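PDB 3TQE: malonyl-CoA-[acyl-carrier-protein] transacylase from Coxiella burnetii, which probably transfers the malonyl group of malonyl-CoA to holo-acyl carrier protein, releasing CoA, a step that supplies malonyl units for fatty acid synthesis. Local coordinates for residues A[6-12]-A[87-93]; A[36-40]-A[71-75]; A[19-24]-A[51-57]. One frame throughout, in Å; residues are numbered along the deposited sequence.

How the interactions relate
Starting from the N terminus, the chain lays down 6-12, whose strand 9-12 will later pair with strand 91-94; interaction 1 thus closes a loop made mostly of helices. The other two contacts nest inside that loop and cross each other, their segments alternating as 19-24, 36-40, 51-57 and 71-75. Interaction 3 joins the loop at 19-24 to the end of helix 48-54, while interaction 2 packs helix 31-44 against helix 63-83, the long helix that precedes strand 91-94. A73 touches M22 and L23, and F37 touches V52 and L23, so interactions 2 and 3 adjoin. F12 meets D74, linking the sheet of interaction 1 to interaction 2.

Interaction 1: residues A[6-12]-A[87-93]; sequences QSFAFVF and PKPQVMA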
ATOM      1  N   GLN A   6     -16.181  -6.403 -17.965  1.00 17.92           N
ATOM      2  CA  GLN A   6     -15.629  -7.209 -16.922  1.00 18.67           C
ATOM      3  C   GLN A   6     -15.607  -6.365 -15.648  1.00 17.21           C
ATOM      4  O   GLN A   6     -15.267  -5.182 -15.675  1.00 17.47           O
ATOM      5  CB  GLN A   6     -14.198  -7.609 -17.293  1.00 20.83           C
ATOM      6  CG  GLN A   6     -13.575  -8.641 -16.376  1.00 26.53           C
ATOM      7  CD  GLN A   6     -13.848 -10.082 -16.747  1.00 30.99           C
ATOM      8  OE1 GLN A   6     -14.355 -10.377 -17.829  1.00 38.15           O
ATOM      9  NE2 GLN A   6     -13.487 -11.010 -15.834  1.00 34.11           N
ATOM     10  N   SER A   7     -15.952  -6.982 -14.532  1.00 16.07           N
ATOM     11  CA  SER A   7     -15.798  -6.345 -13.243  0.50 15.87           C
ATOM     12  C   SER A   7     -14.318  -6.295 -12.910  1.00 15.05           C
ATOM     13  O   SER A   7     -13.564  -7.178 -13.301  1.00 16.20           O
ATOM     14  CB  SER A   7     -16.597  -7.108 -12.195  0.50 15.99           C
ATOM     15  OG  SER A   7     -17.948  -7.255 -12.637  0.50 19.14           O
ATOM     16  N   PHE A   8     -13.922  -5.245 -12.201  1.00 13.04           N
ATOM     17  CA  PHE A   8     -12.513  -5.082 -11.892  1.00 12.33           C
ATOM     18  C   PHE A   8     -12.323  -4.312 -10.628  1.00 12.05           C
ATOM     19  O   PHE A   8     -13.206  -3.574 -10.189  1.00 12.13           O
ATOM     20  CB  PHE A   8     -11.760  -4.418 -13.059  1.00 12.91           C
ATOM     21  CG  PHE A   8     -12.158  -2.987 -13.325  1.00 13.27           C
ATOM     22  CD1 PHE A   8     -11.341  -1.947 -12.946  1.00 15.19           C
ATOM     23  CD2 PHE A   8     -13.366  -2.672 -13.936  1.00 14.44           C
ATOM     24  CE1 PHE A   8     -11.699  -0.612 -13.190  1.00 16.12           C
ATOM     25  CE2 PHE A   8     -13.729  -1.343 -14.193  1.00 15.35           C
ATOM     26  CZ  PHE A   8     -12.901  -0.311 -13.805  1.00 15.20           C
ATOM     27  N   ALA A   9     -11.132  -4.498 -10.077  1.00 11.52           N
ATOM     28  CA  ALA A   9     -10.722  -3.828  -8.878  1.00 11.34           C
ATOM     29  C   ALA A   9      -9.480  -3.019  -9.177  1.00 11.17           C
ATOM     30  O   ALA A   9      -8.682  -3.407 -10.024  1.00 13.10           O
ATOM     31  CB  ALA A   9     -10.394  -4.869  -7.826  1.00 12.62           C
ATOM     32  N   PHE A  10      -9.351  -1.883  -8.511  1.00 10.92           N
ATOM     33  CA  PHE A  10      -8.096  -1.175  -8.477  1.00 11.33           C
ATOM     34  C   PHE A  10      -7.375  -1.490  -7.193  1.00 11.47           C
ATOM     35  O   PHE A  10      -7.952  -1.462  -6.111  1.00 11.89           O
ATOM     36  CB  PHE A  10      -8.319   0.340  -8.522  1.00 11.57           C
ATOM     37  CG  PHE A  10      -8.295   0.918  -9.879  1.00 12.96           C
ATOM     38  CD1 PHE A  10      -8.729   0.218 -10.980  1.00 17.43           C
ATOM     39  CD2 PHE A  10      -7.797   2.155 -10.052  1.00 19.33           C
ATOM     40  CE1 PHE A  10      -8.662   0.778 -12.225  1.00 17.88           C
ATOM     41  CE2 PHE A  10      -7.752   2.717 -11.322  1.00 20.95           C
ATOM     42  CZ  PHE A  10      -8.196   2.024 -12.383  1.00 18.51           C
ATOM     43  N   VAL A  11      -6.102  -1.802  -7.324  1.00 11.26           N
ATOM     44  CA  VAL A  11      -5.234  -2.022  -6.200  1.00 11.31           C
ATOM     45  C   VAL A  11      -4.100  -1.030  -6.215  1.00 10.69           C
ATOM     46  O   VAL A  11      -3.478  -0.790  -7.242  1.00 12.24           O
ATOM     47  CB  VAL A  11      -4.731  -3.485  -6.089  1.00 12.15           C
ATOM     48  CG1 VAL A  11      -5.930  -4.400  -5.828  1.00 13.96           C
ATOM     49  CG2 VAL A  11      -3.933  -3.961  -7.317  1.00 14.00           C
ATOM     50  N   PHE A  12      -3.867  -0.407  -5.070  1.00 10.24           N
ATOM     51  CA  PHE A  12      -2.955   0.710  -4.972  1.00 11.24           C
ATOM     52  C   PHE A  12      -1.731   0.320  -4.187  1.00 11.20           C
ATOM     53  O   PHE A  12      -1.838  -0.066  -3.028  1.00 11.79           O
ATOM     54  CB  PHE A  12      -3.637   1.875  -4.262  1.00 10.88           C
ATOM     55  CG  PHE A  12      -4.790   2.446  -5.021  1.00 10.96           C
ATOM     56  CD1 PHE A  12      -4.623   3.518  -5.864  1.00 12.34           C
ATOM     57  CD2 PHE A  12      -6.035   1.883  -4.923  1.00 11.85           C
ATOM     58  CE1 PHE A  12      -5.685   4.067  -6.546  1.00 13.33           C
ATOM     59  CE2 PHE A  12      -7.087   2.420  -5.607  1.00 12.36           C
ATOM     60  CZ  PHE A  12      -6.914   3.527  -6.395  1.00 12.79           C
ATOM     61  N   PRO A  87     -13.552   3.717 -16.666  1.00 16.17           N
ATOM     62  CA  PRO A  87     -14.703   3.686 -15.789  1.00 16.76           C
ATOM     63  C   PRO A  87     -14.297   3.439 -14.346  1.00 16.73           C
ATOM     64  O   PRO A  87     -13.143   3.116 -14.066  1.00 16.11           O
ATOM     65  CB  PRO A  87     -15.489   2.522 -16.355  1.00 17.28           C
ATOM     66  CG  PRO A  87     -14.505   1.601 -16.826  1.00 17.15           C
ATOM     67  CD  PRO A  87     -13.419   2.468 -17.422  1.00 16.73           C
ATOM     68  N   LYS A  88     -15.258   3.551 -13.448  1.00 17.45           N
ATOM     69  CA  LYS A  88     -14.967   3.345 -12.036  1.00 17.86           C
ATOM     70  C   LYS A  88     -14.810   1.866 -11.777  1.00 16.34           C
ATOM     71  O   LYS A  88     -15.575   1.049 -12.270  1.00 16.63           O
ATOM     72  CB  LYS A  88     -16.084   3.875 -11.135  1.00 19.25           C
ATOM     73  CG  LYS A  88     -16.355   5.322 -11.272  1.00 23.83           C
ATOM     74  CD  LYS A  88     -15.262   6.155 -10.674  1.00 26.85           C
ATOM     75  CE  LYS A  88     -15.726   7.605 -10.619  1.00 28.56           C
ATOM     76  NZ  LYS A  88     -14.705   8.536 -10.118  1.00 28.18           N
ATOM     77  N   PRO A  89     -13.843   1.501 -10.933  1.00 15.43           N
ATOM     78  CA  PRO A  89     -13.760   0.117 -10.533  1.00 14.97           C
ATOM     79  C   PRO A  89     -14.931  -0.241  -9.628  1.00 14.37           C
ATOM     80  O   PRO A  89     -15.573   0.623  -9.051  1.00 15.25           O
ATOM     81  CB  PRO A  89     -12.471   0.062  -9.722  1.00 15.13           C
ATOM     82  CG  PRO A  89     -12.292   1.382  -9.265  1.00 17.64           C
ATOM     83  CD  PRO A  89     -12.809   2.323 -10.294  1.00 16.51           C
ATOM     84  N   GLN A  90     -15.150  -1.527  -9.478  1.00 12.99           N
ATOM     85  CA  GLN A  90     -16.176  -2.019  -8.582  1.00 14.03           C
ATOM     86  C   GLN A  90     -15.749  -1.975  -7.142  1.00 13.73           C
ATOM     87  O   GLN A  90     -16.578  -1.865  -6.255  1.00 14.54           O
ATOM     88  CB  GLN A  90     -16.546  -3.436  -8.960  1.00 14.30           C
ATOM     89  CG  GLN A  90     -17.505  -3.454 -10.127  1.00 17.11           C
ATOM     90  CD  GLN A  90     -16.979  -2.800 -11.377  1.00 17.86           C
ATOM     91  OE1 GLN A  90     -16.081  -3.322 -12.008  1.00 18.95           O
ATOM     92  NE2 GLN A  90     -17.534  -1.649 -11.733  1.00 21.26           N
ATOM     93  N   VAL A  91     -14.443  -2.073  -6.916  1.00 12.95           N
ATOM     94  CA  VAL A  91     -13.894  -2.053  -5.578  1.00 13.45           C
ATOM     95  C   VAL A  91     -12.455  -1.599  -5.661  1.00 12.41           C
ATOM     96  O   VAL A  91     -11.804  -1.711  -6.711  1.00 11.96           O
ATOM     97  CB  VAL A  91     -14.047  -3.460  -4.930  1.00 14.31           C
ATOM     98  CG1 VAL A  91     -13.222  -4.469  -5.675  1.00 17.41           C
ATOM     99  CG2 VAL A  91     -13.767  -3.463  -3.437  1.00 16.21           C
HETATM  100  N   MSE A  92     -11.968  -1.083  -4.554  1.00 12.60           N
HETATM  101  CA  MSE A  92     -10.586  -0.650  -4.431  1.00 11.94           C
HETATM  102  C   MSE A  92      -9.970  -1.215  -3.178  1.00 11.70           C
HETATM  103  O   MSE A  92     -10.656  -1.421  -2.192  1.00 12.46           O
HETATM  104  CB  MSE A  92     -10.534   0.873  -4.352  1.00 13.74           C
HETATM  105  CG  MSE A  92     -10.995   1.584  -5.606  1.00 16.32           C
HETATM  106 SE   MSE A  92     -10.927   3.498  -5.301  1.00 17.98          SE
HETATM  107  CE  MSE A  92     -11.532   4.141  -7.002  1.00 20.23           C
ATOM    108  N   ALA A  93      -8.671  -1.408  -3.201  1.00 11.18           N
ATOM    109  CA  ALA A  93      -7.941  -1.766  -2.002  1.00 11.68           C
ATOM    110  C   ALA A  93      -6.535  -1.244  -2.183  1.00 11.84           C
ATOM    111  O   ALA A  93      -6.023  -1.245  -3.274  1.00 12.31           O
ATOM    112  CB  ALA A  93      -7.898  -3.276  -1.782  1.00 14.02           C
TER
HETATM  113  O   HOH W   1     -16.732  -3.135 -14.803  1.00 20.27           O
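F10 pairs with M92, a selenomethionine, and V11 with A93 where strand 9-12 lies parallel to strand 91-94, the edge strand of the four-stranded parallel sheet in this acyltransferase domain. Strand 91-94 leads to S96, the predicted nucleophile, in a sequence consistent with a nucleophile elbow.

Backbone hydrogen bonds come first. F10 spends both polar backbone atoms on this neighbour, its N bonding V91 O and its O accepting A93 N at 3.0 Å; F12 N reaches A93 O at 2.9 Å. A9 and V11 turn theirs to strand 275-278 and C279 just after it.

Ahead of the strands, Q90 takes over. Its N bonds F8 O, and its side chain bends at chi2 (59°) to bring OE1 back to F8 N at 2.9 Å, where the donor lies in the amide's carbonyl plane. OE1 also accepts a bond from a water that donates to Q6 O as well, so two donors hold the amide oxygen.

The apolar contacts centre on P89. Its CA sits over one face of the F8 ring, 3.7 Å from the centroid, a CH-pi contact, while P87 O lies at the ring's edge. P89 CB meets F8 CE1 at 3.6 Å and F10 CD1 at 4.0 Å, so the proline packs across both phenylalanines, whose rings also meet, F10 CD1 lying at the edge of the F8 ring. On the opposite face of the sheet A9 meets V91. The F12 ring, packed on helix 97-105, turns its edge to M92 CB, and M92 SE stands obliquely 5.1 Å from the F12 centroid.

Interaction 2: residues A[36-40]-A[71-75]; sequences TFQQA and LTADV
T72 drives its CG2 methyl onto the face of the F37 ring where two roughly antiparallel helices of the acyltransferase domain pack together. The segments 36-40 and 71-75 have axes 9.6 Å apart at closest approach and run at 149° to each other. No hydrogen bond spans the gap, so the contact rests on apolar packing and one CH-pi interaction.

The tight part is the CH-pi contact. T72 CG2 stands 3.4 Å from the F37 centroid, only 4° off the ring normal, so all six ring carbons are almost equally near it. The T72 torsion explains this: CG2 lies anti to the backbone N and points across to helix 31-44, while OG1 (chi1 -59°) swings beside that N and bonds P68 O one turn back in its own helix. W49 also meets the ring edge-to-face, and L48 of helix 48-54 touches F37, A40 and T72 together.

Packing is looser toward T36, V75 and A73. T36 CG2 slides past T72 CG2 at 4.0 Å and comes no nearer than 4.2 Å to V75 CG1; F37 CZ is 4.4 Å from A73 CB. T36 OG1 is taken up by I32 O and R79 NH1, and R79 NH1 also serves Q39 OE1. Q39 is partly exposed and its side chain stays clear of 71-75; Q38 is exposed, on the solvent side of helix 31-44.

The polar branch of the same threonine is met by a methyl group: A40 CB lies 3.3 Å from T72 OG1.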
ATOM      1  N   THR A  36      -0.825  16.980 -10.851  1.00 13.20           N
ATOM      2  CA  THR A  36      -1.047  16.284  -9.589  1.00 12.31           C
ATOM      3  C   THR A  36       0.158  16.440  -8.676  1.00 12.86           C
ATOM      4  O   THR A  36       0.016  16.679  -7.491  1.00 12.66           O
ATOM      5  CB  THR A  36      -1.373  14.799  -9.870  1.00 11.51           C
ATOM      6  OG1 THR A  36      -2.576  14.752 -10.651  1.00 13.32           O
ATOM      7  CG2 THR A  36      -1.581  13.990  -8.593  1.00 13.23           C
ATOM      8  N   PHE A  37       1.351  16.292  -9.217  1.00 12.00           N
ATOM      9  CA  PHE A  37       2.541  16.484  -8.424  1.00 12.74           C
ATOM     10  C   PHE A  37       2.653  17.930  -7.986  1.00 13.71           C
ATOM     11  O   PHE A  37       3.148  18.185  -6.892  1.00 13.99           O
ATOM     12  CB  PHE A  37       3.795  16.020  -9.159  1.00 13.52           C
ATOM     13  CG  PHE A  37       4.054  14.554  -9.011  1.00 11.91           C
ATOM     14  CD1 PHE A  37       4.904  14.084  -8.043  1.00 13.16           C
ATOM     15  CD2 PHE A  37       3.381  13.633  -9.790  1.00 11.80           C
ATOM     16  CE1 PHE A  37       5.107  12.737  -7.879  1.00 13.91           C
ATOM     17  CE2 PHE A  37       3.585  12.275  -9.615  1.00 13.24           C
ATOM     18  CZ  PHE A  37       4.449  11.834  -8.671  1.00 14.07           C
ATOM     19  N   GLN A  38       2.201  18.875  -8.806  1.00 14.25           N
ATOM     20  CA  GLN A  38       2.213  20.284  -8.414  0.50 15.44           C
ATOM     21  C   GLN A  38       1.310  20.522  -7.212  1.00 14.50           C
ATOM     22  O   GLN A  38       1.657  21.269  -6.294  1.00 15.48           O
ATOM     23  CB  GLN A  38       1.790  21.174  -9.585  0.50 16.39           C
ATOM     24  CG  GLN A  38       2.901  21.432 -10.598  0.50 19.99           C
ATOM     25  CD  GLN A  38       2.414  22.019 -11.931  0.50 24.42           C
ATOM     26  OE1 GLN A  38       1.210  22.105 -12.211  0.50 25.78           O
ATOM     27  NE2 GLN A  38       3.367  22.431 -12.755  0.50 28.17           N
ATOM     28  N   GLN A  39       0.141  19.892  -7.225  1.00 13.82           N
ATOM     29  CA  GLN A  39      -0.772  19.974  -6.098  1.00 14.00           C
ATOM     30  C   GLN A  39      -0.101  19.427  -4.852  1.00 14.15           C
ATOM     31  O   GLN A  39      -0.175  20.030  -3.788  1.00 14.80           O
ATOM     32  CB  GLN A  39      -2.042  19.197  -6.395  1.00 14.37           C
ATOM     33  CG  GLN A  39      -2.899  19.910  -7.416  1.00 17.57           C
ATOM     34  CD  GLN A  39      -4.020  19.085  -7.938  1.00 19.07           C
ATOM     35  OE1 GLN A  39      -4.227  17.969  -7.506  1.00 19.69           O
ATOM     36  NE2 GLN A  39      -4.782  19.646  -8.860  1.00 26.23           N
ATOM     37  N   ALA A  40       0.512  18.267  -4.965  1.00 13.28           N
ATOM     38  CA  ALA A  40       1.196  17.699  -3.830  1.00 13.31           C
ATOM     39  C   ALA A  40       2.318  18.594  -3.335  1.00 13.37           C
ATOM     40  O   ALA A  40       2.484  18.780  -2.142  1.00 14.14           O
ATOM     41  CB  ALA A  40       1.714  16.328  -4.157  1.00 12.86           C
ATOM     42  N   LEU A  71       1.696   8.147  -2.697  1.00 10.23           N
ATOM     43  CA  LEU A  71       0.304   8.565  -2.746  1.00 10.43           C
ATOM     44  C   LEU A  71       0.064   9.386  -4.005  1.00 10.02           C
ATOM     45  O   LEU A  71      -0.920   9.200  -4.732  1.00 10.75           O
ATOM     46  CB  LEU A  71      -0.068   9.373  -1.508  1.00 10.45           C
ATOM     47  CG  LEU A  71      -1.427  10.032  -1.555  1.00 13.19           C
ATOM     48  CD1 LEU A  71      -2.485   8.961  -1.536  1.00 17.62           C
ATOM     49  CD2 LEU A  71      -1.588  11.038  -0.423  1.00 16.46           C
ATOM     50  N   THR A  72       0.979  10.294  -4.285  1.00 10.56           N
ATOM     51  CA  THR A  72       0.852  11.194  -5.430  1.00  9.55           C
ATOM     52  C   THR A  72       0.934  10.409  -6.734  1.00 10.40           C
ATOM     53  O   THR A  72       0.151  10.639  -7.636  1.00 11.33           O
ATOM     54  CB  THR A  72       1.900  12.302  -5.338  1.00  9.90           C
ATOM     55  OG1 THR A  72       1.711  13.016  -4.124  1.00 11.31           O
ATOM     56  CG2 THR A  72       1.772  13.277  -6.504  1.00 11.22           C
ATOM     57  N   ALA A  73       1.864   9.479  -6.812  1.00 10.17           N
ATOM     58  CA  ALA A  73       2.011   8.651  -8.012  1.00 10.37           C
ATOM     59  C   ALA A  73       0.747   7.834  -8.256  1.00 10.84           C
ATOM     60  O   ALA A  73       0.246   7.764  -9.372  1.00 11.87           O
ATOM     61  CB  ALA A  73       3.203   7.739  -7.888  1.00 11.34           C
ATOM     62  N   ASP A  74       0.219   7.235  -7.192  1.00 10.37           N
ATOM     63  CA  ASP A  74      -0.958   6.396  -7.335  1.00 10.42           C
ATOM     64  C   ASP A  74      -2.144   7.253  -7.790  1.00 10.71           C
ATOM     65  O   ASP A  74      -2.907   6.849  -8.659  1.00 11.30           O
ATOM     66  CB  ASP A  74      -1.303   5.776  -5.994  1.00 10.58           C
ATOM     67  CG  ASP A  74      -0.365   4.646  -5.541  1.00 11.94           C
ATOM     68  OD1 ASP A  74       0.632   4.308  -6.200  1.00 13.51           O
ATOM     69  OD2 ASP A  74      -0.673   4.092  -4.443  1.00 12.97           O
ATOM     70  N   VAL A  75      -2.335   8.412  -7.175  1.00 10.43           N
ATOM     71  CA  VAL A  75      -3.434   9.277  -7.539  1.00 10.79           C
ATOM     72  C   VAL A  75      -3.255   9.818  -8.956  1.00 11.13           C
ATOM     73  O   VAL A  75      -4.201   9.921  -9.712  1.00 11.88           O
ATOM     74  CB  VAL A  75      -3.569  10.402  -6.538  1.00 10.83           C
ATOM     75  CG1 VAL A  75      -4.505  11.465  -7.045  1.00 14.00           C
ATOM     76  CG2 VAL A  75      -4.037   9.830  -5.210  1.00 12.10           C
TER

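Interaction 3: residues A[19-24]-A[51-57]; sequences HLGMLA and LVQHGPQ
V52 O is gripped twice from the facing loop: G21 N donates to it at 2.9 Å, nearly straight with 169° at the hydrogen, and L20 CA makes a longer CH...O contact at 3.4 Å. Four residues further along from V52 comes P56, whose nitrogen has no hydrogen to give, so the usual helical bond to this carbonyl is impossible and the loop supplies the donor instead.

Next to it, Q53 reaches back over the loop. Its chain bends at chi2 (-49°), which brings NE2 to M22 O at 2.9 Å, with the acceptor lying in the plane of the Q53 amide. The other amide atom, OE1, rests on G21 CA and beside A24 CB.

The loop 19-24 consists of two overlapping type II beta turns, H19 to M22 and G21 to A24, leading from strand 9-12 toward helix 24-29, with L23 at the N-cap. G21 takes the third place of the first turn with positive phi (81°), which favours glycine. On the other segment, G55 leaves helix 48-54, also with positive phi, and a cis peptide joins it to P56, the N-cap of helix 57-60.

L20 lies along this exit. Its CD2 presses on G55 CA at a tight 3.3 Å, and CD1 lies 3.7 Å from Q57 OE1; Q57 NE2 bonds D61. On the buried side, M22, a selenomethionine extended beyond CG, crosses V52 at about a right angle, so that M22 CG and CE both meet V52 CG1 at 3.4 Å.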
ATOM      1  N   HIS A  19      10.423   4.212  -6.917  1.00 17.33           N
ATOM      2  CA  HIS A  19      11.734   4.219  -7.536  0.50 18.17           C
ATOM      3  C   HIS A  19      11.994   5.554  -8.199  1.00 17.77           C
ATOM      4  O   HIS A  19      11.088   6.249  -8.623  1.00 16.88           O
ATOM      5  CB  HIS A  19      11.882   3.065  -8.535  0.50 18.84           C
ATOM      6  CG  HIS A  19      10.774   2.956  -9.544  0.50 20.42           C
ATOM      7  ND1 HIS A  19      10.817   3.585 -10.771  0.50 22.18           N
ATOM      8  CD2 HIS A  19       9.626   2.233  -9.537  0.50 21.46           C
ATOM      9  CE1 HIS A  19       9.728   3.286 -11.460  0.50 21.52           C
ATOM     10  NE2 HIS A  19       8.988   2.469 -10.736  0.50 22.62           N
ATOM     11  N   LEU A  20      13.258   5.937  -8.254  1.00 17.93           N
ATOM     12  CA  LEU A  20      13.598   7.154  -8.943  1.00 18.36           C
ATOM     13  C   LEU A  20      13.156   7.062 -10.378  1.00 18.48           C
ATOM     14  O   LEU A  20      13.267   5.991 -11.016  1.00 20.07           O
ATOM     15  CB  LEU A  20      15.102   7.412  -8.916  1.00 19.67           C
ATOM     16  CG  LEU A  20      15.707   7.771  -7.581  1.00 22.60           C
ATOM     17  CD1 LEU A  20      17.190   7.990  -7.789  1.00 25.93           C
ATOM     18  CD2 LEU A  20      15.044   9.008  -7.011  1.00 25.37           C
ATOM     19  N   GLY A  21      12.618   8.162 -10.868  1.00 18.26           N
ATOM     20  CA  GLY A  21      12.168   8.260 -12.225  1.00 18.49           C
ATOM     21  C   GLY A  21      10.807   7.673 -12.461  1.00 19.17           C
ATOM     22  O   GLY A  21      10.345   7.639 -13.574  1.00 19.36           O
HETATM   23  N   MSE A  22      10.136   7.225 -11.416  1.00 18.63           N
HETATM   24  CA  MSE A  22       8.838   6.675 -11.636  1.00 18.26           C
HETATM   25  C   MSE A  22       7.912   7.698 -12.310  1.00 17.11           C
HETATM   26  O   MSE A  22       7.961   8.917 -12.110  1.00 17.78           O
HETATM   27  CB  MSE A  22       8.259   6.089 -10.362  1.00 18.71           C
HETATM   28  CG  MSE A  22       8.056   7.067  -9.330  1.00 19.85           C
HETATM   29 SE   MSE A  22       7.250   6.236  -7.758  1.00 22.31          SE
HETATM   30  CE  MSE A  22       6.938   8.072  -7.163  1.00 21.13           C
ATOM     31  N   LEU A  23       7.038   7.151 -13.137  1.00 16.29           N
ATOM     32  CA  LEU A  23       6.078   7.917 -13.902  1.00 16.62           C
ATOM     33  C   LEU A  23       6.679   8.903 -14.899  1.00 15.78           C
ATOM     34  O   LEU A  23       5.968   9.739 -15.427  1.00 15.13           O
ATOM     35  CB  LEU A  23       5.060   8.631 -12.983  1.00 16.96           C
ATOM     36  CG  LEU A  23       3.967   7.771 -12.372  1.00 17.39           C
ATOM     37  CD1 LEU A  23       4.461   6.718 -11.472  1.00 20.23           C
ATOM     38  CD2 LEU A  23       2.972   8.649 -11.664  1.00 16.87           C
ATOM     39  N   ALA A  24       7.976   8.799 -15.201  1.00 16.58           N
ATOM     40  CA  ALA A  24       8.560   9.765 -16.117  1.00 16.97           C
ATOM     41  C   ALA A  24       7.867   9.762 -17.487  1.00 16.45           C
ATOM     42  O   ALA A  24       7.538  10.806 -18.052  1.00 17.17           O
ATOM     43  CB  ALA A  24      10.051   9.520 -16.276  1.00 17.80           C
ATOM     44  N   LEU A  51      12.006  15.622  -6.692  1.00 15.74           N
ATOM     45  CA  LEU A  51      12.558  14.653  -5.784  1.00 17.31           C
ATOM     46  C   LEU A  51      12.420  13.260  -6.362  1.00 16.71           C
ATOM     47  O   LEU A  51      13.351  12.488  -6.331  1.00 18.03           O
ATOM     48  CB  LEU A  51      11.868  14.753  -4.422  1.00 18.39           C
ATOM     49  CG  LEU A  51      12.395  13.906  -3.275  1.00 22.55           C
ATOM     50  CD1 LEU A  51      11.963  14.549  -1.954  1.00 27.09           C
ATOM     51  CD2 LEU A  51      11.914  12.498  -3.309  1.00 28.20           C
ATOM     52  N   VAL A  52      11.252  12.932  -6.900  1.00 15.62           N
ATOM     53  CA  VAL A  52      11.028  11.604  -7.417  1.00 16.80           C
ATOM     54  C   VAL A  52      11.835  11.349  -8.667  1.00 16.61           C
ATOM     55  O   VAL A  52      12.267  10.237  -8.890  1.00 17.51           O
ATOM     56  CB  VAL A  52       9.532  11.413  -7.692  1.00 16.20           C
ATOM     57  CG1 VAL A  52       9.273  10.175  -8.477  1.00 20.59           C
ATOM     58  CG2 VAL A  52       8.775  11.415  -6.353  1.00 17.62           C
ATOM     59  N   GLN A  53      12.050  12.373  -9.480  1.00 16.86           N
ATOM     60  CA  GLN A  53      12.798  12.173 -10.731  1.00 18.60           C
ATOM     61  C   GLN A  53      14.275  12.088 -10.509  1.00 20.14           C
ATOM     62  O   GLN A  53      14.944  11.310 -11.180  1.00 22.44           O
ATOM     63  CB  GLN A  53      12.455  13.253 -11.744  1.00 18.33           C
ATOM     64  CG  GLN A  53      10.981  13.210 -12.166  1.00 18.68           C
ATOM     65  CD  GLN A  53      10.532  11.818 -12.544  1.00 20.00           C
ATOM     66  OE1 GLN A  53      11.145  11.169 -13.382  1.00 21.37           O
ATOM     67  NE2 GLN A  53       9.463  11.348 -11.915  1.00 19.79           N
ATOM     68  N   HIS A  54      14.788  12.895  -9.589  1.00 21.23           N
ATOM     69  CA  HIS A  54      16.236  13.058  -9.460  1.00 23.10           C
ATOM     70  C   HIS A  54      16.820  12.618  -8.124  1.00 23.49           C
ATOM     71  O   HIS A  54      18.046  12.449  -7.988  1.00 25.17           O
ATOM     72  CB  HIS A  54      16.575  14.492  -9.786  1.00 23.86           C
ATOM     73  CG  HIS A  54      16.117  14.897 -11.142  1.00 27.18           C
ATOM     74  ND1 HIS A  54      16.580  14.287 -12.288  1.00 31.72           N
ATOM     75  CD2 HIS A  54      15.199  15.808 -11.538  1.00 29.97           C
ATOM     76  CE1 HIS A  54      15.979  14.822 -13.336  1.00 32.39           C
ATOM     77  NE2 HIS A  54      15.141  15.751 -12.908  1.00 32.60           N
ATOM     78  N   GLY A  55      15.968  12.411  -7.137  1.00 23.26           N
ATOM     79  CA  GLY A  55      16.409  11.821  -5.888  1.00 23.60           C
ATOM     80  C   GLY A  55      17.126  12.817  -5.004  1.00 23.76           C
ATOM     81  O   GLY A  55      16.775  13.999  -4.983  1.00 25.98           O
ATOM     82  N   PRO A  56      18.156  12.355  -4.296  1.00 23.41           N
ATOM     83  CA  PRO A  56      18.791  11.067  -4.423  1.00 23.59           C
ATOM     84  C   PRO A  56      17.952   9.895  -3.939  1.00 22.77           C
ATOM     85  O   PRO A  56      16.938  10.067  -3.276  1.00 21.26           O
ATOM     86  CB  PRO A  56      20.040  11.202  -3.568  1.00 24.79           C
ATOM     87  CG  PRO A  56      19.749  12.254  -2.647  1.00 25.64           C
ATOM     88  CD  PRO A  56      18.824  13.203  -3.297  1.00 24.01           C
ATOM     89  N   GLN A  57      18.374   8.709  -4.312  1.00 23.61           N
ATOM     90  CA  GLN A  57      17.714   7.485  -3.954  1.00 24.54           C
ATOM     91  C   GLN A  57      17.403   7.410  -2.476  1.00 23.97           C
ATOM     92  O   GLN A  57      16.311   7.060  -2.055  1.00 22.10           O
ATOM     93  CB  GLN A  57      18.669   6.331  -4.277  1.00 26.12           C
ATOM     94  CG  GLN A  57      18.110   4.991  -3.964  1.00 27.88           C
ATOM     95  CD  GLN A  57      16.995   4.662  -4.882  1.00 31.45           C
ATOM     96  OE1 GLN A  57      17.163   4.700  -6.105  1.00 33.42           O
ATOM     97  NE2 GLN A  57      15.834   4.348  -4.322  1.00 33.85           N
TER
HETATM   98  O   HOH W   2      15.217   3.945  -7.538  1.00 36.40           O